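PDB 5C1E: pectinesterase from Aspergillus niger, which hydrolyses the methyl esters of pectin, releasing methanol and leaving galacturonate units in the plant cell-wall polysaccharide. Local coordinates for residues E1-C10 against L59-S67; S212-G220 against L236-G244. All blocks are in the same frame, centred on the assembly; numbering follows the deposited sequence.

Contact 1: residues E1-C10 against L59-S67; sequences ESRTSAPSGC and LYGETTDTS
Glu1 opens the contact with its carbonyl: the O accepts the backbone N-H of Thr66 at 3.0 Å, and the N-H points at it almost straight. Here the N-terminal arm of a parallel beta-helix, running up to strand 11-13, lies antiparallel to the loop that leaves strand 57-61. Within that loop Asp65 OD1 takes Ser67 N in an Asx turn and the Ser67 hydroxyl as well. Ser2 follows with its hydroxyl; OG is turned away from its own carbonyl carbon (chi1 -58°) and donates to Thr64 O at 2.6 Å, tilted from the plane of that carbonyl. Arg3 and Thr63 form a single antiparallel, hydrogen-bonded pair, joined by Arg3 N to Thr63 O at 2.7 Å and by Thr63 N to Arg3 O.

Arg3 is buried, and the other segment covers more of it than of any other residue in the contact. Its side chain leaves the backbone extended and bends at chi3 (-52°), which brings NH1 to Gly61 O at 2.9 Å, the acceptor lying in the guanidinium plane; Asn105 OD1 is a second partner of NH1. The flat group is held between Thr66 CG2 on one face and Tyr60 CD1 on the other, each displaced toward its rim, with the guanidinium and ring planes 37° apart. The charged group is thus packed on both faces while its edge is used for hydrogen bonding.

Further along, Pro7 begins a type II turn closed by Cys10 N on Pro7 O, and its CG sits over a face of the Tyr60 ring in a CH-pi contact, 4.0 Å from the centroid. Cys10, disulfide-bonded to Cys37, ends the segment with SG at the edge of the same ring, 3.7 Å from Tyr60 CE2.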
ATOM      1  N   GLU A   1      17.307  -1.861 -13.736  1.00 32.39           N
ATOM      2  CA  GLU A   1      18.383  -0.856 -13.528  1.00 30.44           C
ATOM      3  C   GLU A   1      18.887  -0.956 -12.093  1.00 24.91           C
ATOM      4  O   GLU A   1      18.160  -1.411 -11.213  1.00 22.54           O
ATOM      5  CB  GLU A   1      17.859   0.556 -13.838  1.00 35.15           C
ATOM      6  CG  GLU A   1      18.537   1.670 -13.064  1.00 39.12           C
ATOM      7  CD  GLU A   1      17.938   3.039 -13.320  1.00 45.38           C
ATOM      8  OE1 GLU A   1      17.770   3.804 -12.332  1.00 47.02           O
ATOM      9  OE2 GLU A   1      17.647   3.340 -14.501  1.00 50.60           O
ATOM     10  N   SER A   2      20.129  -0.535 -11.866  1.00 21.47           N
ATOM     11  CA  SER A   2      20.630  -0.320 -10.512  1.00 20.22           C
ATOM     12  C   SER A   2      20.570   1.183 -10.229  1.00 20.67           C
ATOM     13  O   SER A   2      20.866   1.982 -11.108  1.00 22.37           O
ATOM     14  CB  SER A   2      22.068  -0.845 -10.363  1.00 19.74           C
ATOM     15  OG  SER A   2      22.182  -2.236 -10.677  1.00 18.84           O
ATOM     16  N   ARG A   3      20.140   1.581  -9.035  1.00 19.35           N
ATOM     17  CA  ARG A   3      20.193   2.984  -8.648  1.00 19.03           C
ATOM     18  C   ARG A   3      21.121   3.135  -7.452  1.00 18.49           C
ATOM     19  O   ARG A   3      20.735   2.850  -6.315  1.00 18.39           O
ATOM     20  CB  ARG A   3      18.802   3.534  -8.333  1.00 19.53           C
ATOM     21  CG  ARG A   3      18.820   5.018  -7.981  1.00 20.41           C
ATOM     22  CD  ARG A   3      17.458   5.522  -7.502  1.00 20.73           C
ATOM     23  NE  ARG A   3      16.404   5.163  -8.440  1.00 20.99           N
ATOM     24  CZ  ARG A   3      15.398   4.319  -8.188  1.00 21.56           C
ATOM     25  NH1 ARG A   3      15.242   3.721  -6.983  1.00 20.33           N
ATOM     26  NH2 ARG A   3      14.527   4.065  -9.174  1.00 21.53           N
ATOM     27  N   THR A   4      22.360   3.548  -7.714  1.00 18.50           N
ATOM     28  CA  THR A   4      23.389   3.593  -6.676  1.00 18.53           C
ATOM     29  C   THR A   4      23.982   4.979  -6.482  1.00 18.84           C
ATOM     30  O   THR A   4      24.971   5.148  -5.773  1.00 17.84           O
ATOM     31  CB  THR A   4      24.504   2.584  -6.967  1.00 19.18           C
ATOM     32  OG1 THR A   4      25.210   2.999  -8.132  1.00 19.87           O
ATOM     33  CG2 THR A   4      23.906   1.203  -7.207  1.00 19.26           C
ATOM     34  N   SER A   5      23.360   5.979  -7.098  1.00 19.42           N
ATOM     35  CA  SER A   5      23.683   7.369  -6.823  1.00 19.67           C
ATOM     36  C   SER A   5      22.485   8.206  -7.221  1.00 19.20           C
ATOM     37  O   SER A   5      21.526   7.694  -7.826  1.00 19.16           O
ATOM     38  CB  SER A   5      24.929   7.807  -7.578  1.00 20.12           C
ATOM     39  OG  SER A   5      24.683   7.796  -8.964  1.00 21.80           O
ATOM     40  N   ALA A   6      22.519   9.484  -6.863  1.00 19.28           N
ATOM     41  CA  ALA A   6      21.344  10.333  -7.048  1.00 19.06           C
ATOM     42  C   ALA A   6      21.008  10.523  -8.515  1.00 20.09           C
ATOM     43  O   ALA A   6      21.867  10.881  -9.303  1.00 20.75           O
ATOM     44  CB  ALA A   6      21.557  11.683  -6.386  1.00 19.15           C
ATOM     45  N   PRO A   7      19.753  10.261  -8.900  1.00 21.75           N
ATOM     46  CA  PRO A   7      19.389  10.675 -10.240  1.00 22.73           C
ATOM     47  C   PRO A   7      19.520  12.193 -10.440  1.00 24.43           C
ATOM     48  O   PRO A   7      19.690  12.963  -9.479  1.00 22.40           O
ATOM     49  CB  PRO A   7      17.937  10.221 -10.367  1.00 23.19           C
ATOM     50  CG  PRO A   7      17.804   9.088  -9.409  1.00 22.66           C
ATOM     51  CD  PRO A   7      18.704   9.457  -8.260  1.00 22.01           C
ATOM     52  N   SER A   8      19.432  12.591 -11.702  1.00 25.98           N
ATOM     53  CA  SER A   8      19.634  13.969 -12.107  1.00 29.12           C
ATOM     54  C   SER A   8      18.804  14.925 -11.258  1.00 26.20           C
ATOM     55  O   SER A   8      17.599  14.786 -11.164  1.00 27.01           O
ATOM     56  CB  SER A   8      19.243  14.158 -13.580  1.00 30.51           C
ATOM     57  OG  SER A   8      19.642  15.446 -14.011  1.00 35.47           O
ATOM     58  N   GLY A   9      19.473  15.879 -10.632  1.00 25.82           N
ATOM     59  CA  GLY A   9      18.810  16.948  -9.903  1.00 25.21           C
ATOM     60  C   GLY A   9      18.348  16.625  -8.500  1.00 24.56           C
ATOM     61  O   GLY A   9      17.862  17.518  -7.813  1.00 23.74           O
ATOM     62  N   CYS A  10      18.494  15.377  -8.046  1.00 22.74           N
ATOM     63  CA  CYS A  10      17.925  15.005  -6.750  1.00 23.92           C
ATOM     64  C   CYS A  10      18.794  15.458  -5.592  1.00 22.19           C
ATOM     65  O   CYS A  10      20.007  15.495  -5.708  1.00 22.84           O
ATOM     66  CB  CYS A  10      17.668  13.493  -6.633  1.00 24.40           C
ATOM     67  SG  CYS A  10      16.539  12.833  -7.877  1.00 29.69           S
ATOM     68  N   LEU A  59      10.601  10.338  -4.377  1.00 16.93           N
ATOM     69  CA  LEU A  59      11.581   9.830  -3.432  1.00 17.58           C
ATOM     70  C   LEU A  59      12.138   8.488  -3.930  1.00 17.45           C
ATOM     71  O   LEU A  59      11.369   7.550  -4.158  1.00 17.98           O
ATOM     72  CB  LEU A  59      10.902   9.659  -2.081  1.00 18.73           C
ATOM     73  CG  LEU A  59      11.692   9.336  -0.819  1.00 19.92           C
ATOM     74  CD1 LEU A  59      12.775  10.357  -0.471  1.00 19.99           C
ATOM     75  CD2 LEU A  59      10.675   9.262   0.310  1.00 20.38           C
ATOM     76  N   TYR A  60      13.457   8.416  -4.126  1.00 16.34           N
ATOM     77  CA  TYR A  60      14.111   7.226  -4.650  1.00 16.56           C
ATOM     78  C   TYR A  60      14.986   6.606  -3.604  1.00 16.25           C
ATOM     79  O   TYR A  60      15.789   7.299  -2.991  1.00 18.04           O
ATOM     80  CB  TYR A  60      15.065   7.586  -5.777  1.00 17.74           C
ATOM     81  CG  TYR A  60      14.471   8.179  -7.010  1.00 17.78           C
ATOM     82  CD1 TYR A  60      13.783   7.390  -7.914  1.00 17.65           C
ATOM     83  CD2 TYR A  60      14.651   9.519  -7.310  1.00 18.05           C
ATOM     84  CE1 TYR A  60      13.275   7.926  -9.093  1.00 18.51           C
ATOM     85  CE2 TYR A  60      14.144  10.056  -8.479  1.00 18.73           C
ATOM     86  CZ  TYR A  60      13.462   9.251  -9.370  1.00 19.18           C
ATOM     87  OH  TYR A  60      12.948   9.798 -10.518  1.00 19.87           O
ATOM     88  N   GLY A  61      14.898   5.291  -3.460  1.00 15.99           N
ATOM     89  CA  GLY A  61      15.805   4.544  -2.607  1.00 15.27           C
ATOM     90  C   GLY A  61      16.900   3.856  -3.393  1.00 15.45           C
ATOM     91  O   GLY A  61      16.710   3.435  -4.532  1.00 15.43           O
ATOM     92  N   GLU A  62      18.055   3.741  -2.765  1.00 15.00           N
ATOM     93  CA  GLU A  62      19.186   3.015  -3.325  1.00 15.83           C
ATOM     94  C   GLU A  62      18.855   1.542  -3.462  1.00 15.08           C
ATOM     95  O   GLU A  62      18.313   0.940  -2.529  1.00 15.94           O
ATOM     96  CB  GLU A  62      20.416   3.193  -2.418  1.00 16.12           C
ATOM     97  CG  GLU A  62      21.634   2.433  -2.899  1.00 16.93           C
ATOM     98  CD  GLU A  62      22.853   2.610  -2.017  1.00 18.07           C
ATOM     99  OE1 GLU A  62      22.826   3.399  -1.080  1.00 16.92           O
ATOM    100  OE2 GLU A  62      23.861   1.919  -2.278  1.00 21.21           O
ATOM    101  N   THR A  63      19.153   0.967  -4.627  1.00 14.32           N
ATOM    102  CA  THR A  63      18.992  -0.471  -4.835  1.00 14.31           C
ATOM    103  C   THR A  63      19.749  -0.983  -6.048  1.00 13.99           C
ATOM    104  O   THR A  63      19.882  -0.275  -7.028  1.00 14.14           O
ATOM    105  CB  THR A  63      17.494  -0.859  -4.996  1.00 14.00           C
ATOM    106  OG1 THR A  63      17.382  -2.265  -5.235  1.00 13.59           O
ATOM    107  CG2 THR A  63      16.832  -0.101  -6.133  1.00 14.17           C
ATOM    108  N   THR A  64      20.227  -2.229  -5.970  1.00 14.87           N
ATOM    109  CA  THR A  64      20.883  -2.885  -7.099  1.00 15.37           C
ATOM    110  C   THR A  64      19.895  -3.277  -8.206  1.00 16.21           C
ATOM    111  O   THR A  64      20.308  -3.520  -9.335  1.00 16.66           O
ATOM    112  CB  THR A  64      21.690  -4.136  -6.648  1.00 15.60           C
ATOM    113  OG1 THR A  64      22.629  -4.501  -7.665  1.00 15.60           O
ATOM    114  CG2 THR A  64      20.775  -5.311  -6.348  1.00 15.76           C
ATOM    115  N   ASP A  65      18.599  -3.323  -7.883  1.00 16.20           N
ATOM    116  CA  ASP A  65      17.554  -3.735  -8.833  1.00 16.82           C
ATOM    117  C   ASP A  65      16.256  -2.989  -8.510  1.00 16.52           C
ATOM    118  O   ASP A  65      15.512  -3.344  -7.584  1.00 16.54           O
ATOM    119  CB  ASP A  65      17.349  -5.257  -8.765  1.00 17.68           C
ATOM    120  CG  ASP A  65      16.358  -5.775  -9.804  1.00 18.55           C
ATOM    121  OD1 ASP A  65      15.736  -4.961 -10.511  1.00 18.09           O
ATOM    122  OD2 ASP A  65      16.229  -7.018  -9.923  1.00 18.54           O
ATOM    123  N   THR A  66      15.988  -1.951  -9.286  1.00 16.44           N
ATOM    124  CA  THR A  66      14.813  -1.107  -9.093  1.00 16.53           C
ATOM    125  C   THR A  66      13.492  -1.825  -9.400  1.00 16.89           C
ATOM    126  O   THR A  66      12.436  -1.354  -8.968  1.00 16.34           O
ATOM    127  CB  THR A  66      14.883   0.136  -9.993  1.00 17.17           C
ATOM    128  OG1 THR A  66      15.020  -0.282 -11.351  1.00 17.58           O
ATOM    129  CG2 THR A  66      16.058   1.024  -9.634  1.00 17.53           C
ATOM    130  N   SER A  67      13.557  -2.937 -10.148  1.00 16.88           N
ATOM    131  CA  SER A  67      12.373  -3.659 -10.622  1.00 17.89           C
ATOM    132  C   SER A  67      11.675  -4.489  -9.530  1.00 18.08           C
ATOM    133  O   SER A  67      10.555  -4.996  -9.733  1.00 18.04           O
ATOM    134  CB  SER A  67      12.759  -4.565 -11.806  1.00 18.76           C
ATOM    135  OG  SER A  67      13.419  -5.740 -11.347  1.00 19.10           O
TER
HETATM  136  O   HOH W   1      16.532  -4.068 -13.046  1.00 34.41           O

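Contact 2: residues S212-G220 against L236-G244; sequences SLTEEVYLG and LSDIINPKG
Tyr218 and Asn241 lie side by side and point the same way, ring and amide planes 28° apart, with Asn241 CB over a face of the ring at 3.6 Å from Tyr218 CE1. Asn241 CG stands opposite the backbone N (chi1 -176°), and from there the amide works at both ends: ND2 donates to Glu215 O at 3.0 Å, close to the amide plane, while OD1 takes the backbone N of Lys243 in an Asx turn and, from above its carbonyl plane, Lys243 NZ. The lysine chain, curled at its last two torsions, also brings NZ to the ring edge, where its bond to Tyr218 OH is weak.

Glu215 crosses Pro242 at about a right angle, its carboxylate carbon CD 3.6 Å from Pro242 CD. On the inner side Val217 runs alongside Ile239, with Val217 CG2 3.9 Å from Ile239 CB. Leu219 instead lies across Ile240 and sets Leu219 CD2 3.8 Å from Ile240 CD1; Leu236 CD2 also meets Leu219 CD2.

Backbone hydrogen bonds join the segments. Val217 N reaches Ile239 O, Asn241 N returns to Val217 O at 2.8 Å, and Leu219 N binds Gly244 O at 2.7 Å. Together they lay the loop after strand 235-236 along strand 217-220, continuing the coil-on-coil stacking of a right-handed parallel beta-helix, the pectinesterase fold.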
ATOM      1  N   SER A 212       1.893 -20.205  10.161  1.00 32.91           N
ATOM      2  CA  SER A 212       0.900 -21.147   9.631  1.00 33.80           C
ATOM      3  C   SER A 212      -0.503 -20.546   9.784  1.00 29.96           C
ATOM      4  O   SER A 212      -0.994 -20.354  10.906  1.00 30.54           O
ATOM      5  CB  SER A 212       0.972 -22.483  10.375  1.00 36.20           C
ATOM      6  OG  SER A 212       0.875 -22.273  11.777  1.00 40.84           O
ATOM      7  N   LEU A 213      -1.137 -20.284   8.647  1.00 26.04           N
ATOM      8  CA  LEU A 213      -2.394 -19.548   8.588  1.00 23.60           C
ATOM      9  C   LEU A 213      -3.385 -20.200   7.626  1.00 22.50           C
ATOM     10  O   LEU A 213      -4.225 -19.514   7.053  1.00 19.70           O
ATOM     11  CB  LEU A 213      -2.117 -18.123   8.123  1.00 22.82           C
ATOM     12  CG  LEU A 213      -1.252 -17.264   9.047  1.00 22.81           C
ATOM     13  CD1 LEU A 213      -0.965 -15.926   8.393  1.00 22.42           C
ATOM     14  CD2 LEU A 213      -1.931 -17.067  10.394  1.00 23.87           C
ATOM     15  N   THR A 214      -3.289 -21.517   7.441  1.00 22.44           N
ATOM     16  CA  THR A 214      -4.175 -22.189   6.497  1.00 22.69           C
ATOM     17  C   THR A 214      -5.629 -21.871   6.831  1.00 21.95           C
ATOM     18  O   THR A 214      -6.066 -22.079   7.947  1.00 20.95           O
ATOM     19  CB  THR A 214      -3.935 -23.709   6.485  1.00 23.98           C
ATOM     20  OG1 THR A 214      -2.575 -23.943   6.105  1.00 24.57           O
ATOM     21  CG2 THR A 214      -4.873 -24.413   5.485  1.00 24.51           C
ATOM     22  N   GLU A 215      -6.354 -21.344   5.850  1.00 22.40           N
ATOM     23  CA  GLU A 215      -7.776 -20.985   5.985  1.00 21.87           C
ATOM     24  C   GLU A 215      -8.095 -19.975   7.097  1.00 21.93           C
ATOM     25  O   GLU A 215      -9.238 -19.882   7.530  1.00 22.19           O
ATOM     26  CB  GLU A 215      -8.639 -22.254   6.133  1.00 22.70           C
ATOM     27  CG  GLU A 215      -8.527 -23.142   4.904  1.00 23.18           C
ATOM     28  CD  GLU A 215      -9.530 -24.277   4.843  1.00 24.25           C
ATOM     29  OE1 GLU A 215     -10.314 -24.462   5.788  1.00 26.02           O
ATOM     30  OE2 GLU A 215      -9.541 -24.974   3.819  1.00 24.97           O
ATOM     31  N   GLU A 216      -7.108 -19.178   7.522  1.00 20.45           N
ATOM     32  CA  GLU A 216      -7.332 -18.191   8.581  1.00 20.83           C
ATOM     33  C   GLU A 216      -7.344 -16.747   8.090  1.00 18.80           C
ATOM     34  O   GLU A 216      -7.409 -15.814   8.898  1.00 18.08           O
ATOM     35  CB  GLU A 216      -6.269 -18.334   9.667  1.00 22.42           C
ATOM     36  CG  GLU A 216      -6.242 -19.712  10.292  1.00 24.80           C
ATOM     37  CD  GLU A 216      -5.359 -19.801  11.519  1.00 26.87           C
ATOM     38  OE1 GLU A 216      -4.569 -18.880  11.791  1.00 27.94           O
ATOM     39  OE2 GLU A 216      -5.482 -20.825  12.216  1.00 32.03           O
ATOM     40  N   VAL A 217      -7.241 -16.548   6.781  1.00 17.30           N
ATOM     41  CA  VAL A 217      -7.145 -15.198   6.230  1.00 17.20           C
ATOM     42  C   VAL A 217      -8.352 -14.956   5.328  1.00 16.51           C
ATOM     43  O   VAL A 217      -8.780 -15.843   4.578  1.00 17.38           O
ATOM     44  CB  VAL A 217      -5.795 -14.969   5.496  1.00 17.01           C
ATOM     45  CG1 VAL A 217      -5.726 -13.596   4.849  1.00 17.05           C
ATOM     46  CG2 VAL A 217      -4.634 -15.109   6.470  1.00 17.67           C
ATOM     47  N   TYR A 218      -8.896 -13.753   5.406  1.00 16.28           N
ATOM     48  CA  TYR A 218      -9.986 -13.343   4.534  1.00 16.42           C
ATOM     49  C   TYR A 218      -9.521 -12.284   3.555  1.00 15.59           C
ATOM     50  O   TYR A 218      -8.635 -11.481   3.847  1.00 14.93           O
ATOM     51  CB  TYR A 218     -11.152 -12.804   5.370  1.00 16.60           C
ATOM     52  CG  TYR A 218     -11.780 -13.859   6.264  1.00 17.77           C
ATOM     53  CD1 TYR A 218     -12.784 -14.687   5.792  1.00 18.14           C
ATOM     54  CD2 TYR A 218     -11.360 -14.016   7.574  1.00 18.56           C
ATOM     55  CE1 TYR A 218     -13.363 -15.658   6.609  1.00 19.02           C
ATOM     56  CE2 TYR A 218     -11.923 -14.977   8.401  1.00 19.99           C
ATOM     57  CZ  TYR A 218     -12.926 -15.792   7.916  1.00 19.67           C
ATOM     58  OH  TYR A 218     -13.477 -16.740   8.745  1.00 21.86           O
ATOM     59  N   LEU A 219     -10.117 -12.303   2.377  1.00 15.49           N
ATOM     60  CA  LEU A 219      -9.797 -11.354   1.334  1.00 15.39           C
ATOM     61  C   LEU A 219     -10.172  -9.937   1.788  1.00 15.12           C
ATOM     62  O   LEU A 219      -9.529  -8.941   1.416  1.00 13.75           O
ATOM     63  CB  LEU A 219     -10.552 -11.733   0.060  1.00 16.07           C
ATOM     64  CG  LEU A 219     -10.166 -13.072  -0.580  1.00 16.70           C
ATOM     65  CD1 LEU A 219     -11.184 -13.430  -1.649  1.00 16.66           C
ATOM     66  CD2 LEU A 219      -8.750 -13.036  -1.153  1.00 17.24           C
ATOM     67  N   GLY A 220     -11.203  -9.854   2.617  1.00 14.58           N
ATOM     68  CA  GLY A 220     -11.603  -8.577   3.146  1.00 14.75           C
ATOM     69  C   GLY A 220     -12.812  -8.626   4.049  1.00 14.81           C
ATOM     70  O   GLY A 220     -13.483  -9.671   4.191  1.00 14.46           O
ATOM     71  N   LEU A 236      -3.746 -16.954  -5.029  1.00 17.26           N
ATOM     72  CA  LEU A 236      -4.224 -16.983  -3.647  1.00 18.35           C
ATOM     73  C   LEU A 236      -3.794 -18.291  -3.012  1.00 19.14           C
ATOM     74  O   LEU A 236      -4.220 -19.373  -3.465  1.00 19.81           O
ATOM     75  CB  LEU A 236      -5.737 -16.890  -3.618  1.00 18.50           C
ATOM     76  CG  LEU A 236      -6.370 -15.655  -4.276  1.00 18.78           C
ATOM     77  CD1 LEU A 236      -7.874 -15.832  -4.201  1.00 19.36           C
ATOM     78  CD2 LEU A 236      -5.924 -14.377  -3.587  1.00 19.01           C
ATOM     79  N   SER A 237      -2.954 -18.211  -1.980  1.00 18.56           N
ATOM     80  CA  SER A 237      -2.478 -19.422  -1.318  1.00 19.50           C
ATOM     81  C   SER A 237      -3.563 -20.017  -0.413  1.00 20.61           C
ATOM     82  O   SER A 237      -4.640 -19.428  -0.238  1.00 18.86           O
ATOM     83  CB  SER A 237      -1.208 -19.139  -0.518  1.00 19.35           C
ATOM     84  OG  SER A 237      -1.500 -18.603   0.756  1.00 18.53           O
ATOM     85  N   ASP A 238      -3.252 -21.157   0.197  1.00 21.14           N
ATOM     86  CA  ASP A 238      -4.202 -21.829   1.088  1.00 21.98           C
ATOM     87  C   ASP A 238      -4.514 -21.075   2.380  1.00 21.52           C
ATOM     88  O   ASP A 238      -5.298 -21.555   3.186  1.00 20.63           O
ATOM     89  CB  ASP A 238      -3.745 -23.261   1.411  1.00 24.54           C
ATOM     90  CG  ASP A 238      -2.553 -23.319   2.365  1.00 25.74           C
ATOM     91  OD1 ASP A 238      -1.974 -22.275   2.740  1.00 26.19           O
ATOM     92  OD2 ASP A 238      -2.187 -24.450   2.741  1.00 30.29           O
ATOM     93  N   ILE A 239      -3.926 -19.897   2.587  1.00 20.48           N
ATOM     94  CA  ILE A 239      -4.352 -19.057   3.716  1.00 19.88           C
ATOM     95  C   ILE A 239      -5.795 -18.563   3.619  1.00 18.81           C
ATOM     96  O   ILE A 239      -6.408 -18.267   4.643  1.00 17.61           O
ATOM     97  CB  ILE A 239      -3.418 -17.845   3.965  1.00 20.01           C
ATOM     98  CG1 ILE A 239      -3.408 -16.858   2.779  1.00 19.80           C
ATOM     99  CG2 ILE A 239      -2.013 -18.342   4.292  1.00 20.00           C
ATOM    100  CD1 ILE A 239      -2.685 -15.562   3.083  1.00 20.18           C
ATOM    101  N   ILE A 240      -6.338 -18.472   2.408  1.00 18.33           N
ATOM    102  CA  ILE A 240      -7.683 -17.898   2.234  1.00 18.19           C
ATOM    103  C   ILE A 240      -8.781 -18.847   2.708  1.00 19.12           C
ATOM    104  O   ILE A 240      -8.936 -19.966   2.200  1.00 19.65           O
ATOM    105  CB  ILE A 240      -7.934 -17.440   0.779  1.00 18.18           C
ATOM    106  CG1 ILE A 240      -6.881 -16.403   0.357  1.00 18.42           C
ATOM    107  CG2 ILE A 240      -9.347 -16.881   0.628  1.00 18.19           C
ATOM    108  CD1 ILE A 240      -6.789 -15.191   1.262  1.00 18.29           C
ATOM    109  N   ASN A 241      -9.544 -18.390   3.691  1.00 19.15           N
ATOM    110  CA  ASN A 241     -10.680 -19.136   4.190  1.00 19.90           C
ATOM    111  C   ASN A 241     -11.672 -19.408   3.050  1.00 19.82           C
ATOM    112  O   ASN A 241     -11.888 -18.558   2.205  1.00 19.70           O
ATOM    113  CB  ASN A 241     -11.338 -18.346   5.318  1.00 20.35           C
ATOM    114  CG  ASN A 241     -12.468 -19.103   5.967  1.00 20.94           C
ATOM    115  OD1 ASN A 241     -13.570 -19.159   5.433  1.00 20.36           O
ATOM    116  ND2 ASN A 241     -12.188 -19.726   7.108  1.00 22.89           N
ATOM    117  N   PRO A 242     -12.279 -20.602   3.014  1.00 20.78           N
ATOM    118  CA  PRO A 242     -13.236 -20.898   1.939  1.00 20.63           C
ATOM    119  C   PRO A 242     -14.369 -19.881   1.742  1.00 19.73           C
ATOM    120  O   PRO A 242     -14.801 -19.679   0.619  1.00 18.38           O
ATOM    121  CB  PRO A 242     -13.803 -22.253   2.344  1.00 21.16           C
ATOM    122  CG  PRO A 242     -12.693 -22.914   3.082  1.00 21.95           C
ATOM    123  CD  PRO A 242     -11.867 -21.827   3.725  1.00 21.50           C
ATOM    124  N   LYS A 243     -14.839 -19.254   2.817  1.00 20.01           N
ATOM    125  CA  LYS A 243     -15.862 -18.201   2.699  1.00 20.18           C
ATOM    126  C   LYS A 243     -15.355 -16.940   1.970  1.00 18.69           C
ATOM    127  O   LYS A 243     -16.156 -16.141   1.471  1.00 17.61           O
ATOM    128  CB  LYS A 243     -16.446 -17.860   4.066  1.00 23.60           C
ATOM    129  CG  LYS A 243     -17.086 -19.053   4.769  1.00 26.85           C
ATOM    130  CD  LYS A 243     -17.797 -18.686   6.062  1.00 30.44           C
ATOM    131  CE  LYS A 243     -16.894 -18.019   7.102  1.00 34.62           C
ATOM    132  NZ  LYS A 243     -15.819 -18.902   7.634  1.00 38.63           N
ATOM    133  N   GLY A 244     -14.035 -16.752   1.949  1.00 17.07           N
ATOM    134  CA  GLY A 244     -13.390 -15.672   1.210  1.00 15.91           C
ATOM    135  C   GLY A 244     -13.442 -14.332   1.926  1.00 15.73           C
ATOM    136  O   GLY A 244     -12.411 -13.676   2.121  1.00 15.61           O
TER

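In the fold
Contact 1 and contact 2 lie on opposite sides of the centre of the same beta-helix, their centres 36 Å apart and their nearest atoms about 19 Å apart, so neither touches the other. They follow in series along the chain, contact 1 closing before contact 2 opens. Contact 1 sits at the end of the long parallel sheet that begins with strand 11-13; contact 2 sits toward the other end, where 217-220 and 235-236 are the outermost strands of their sheets. Contact 2 is also the nearer to the probable active site: Gly220, at the end of segment 212-220, comes within about 7 Å of the side chain of Asp161, the predicted active-site aspartate, whereas contact 1 is remote from it.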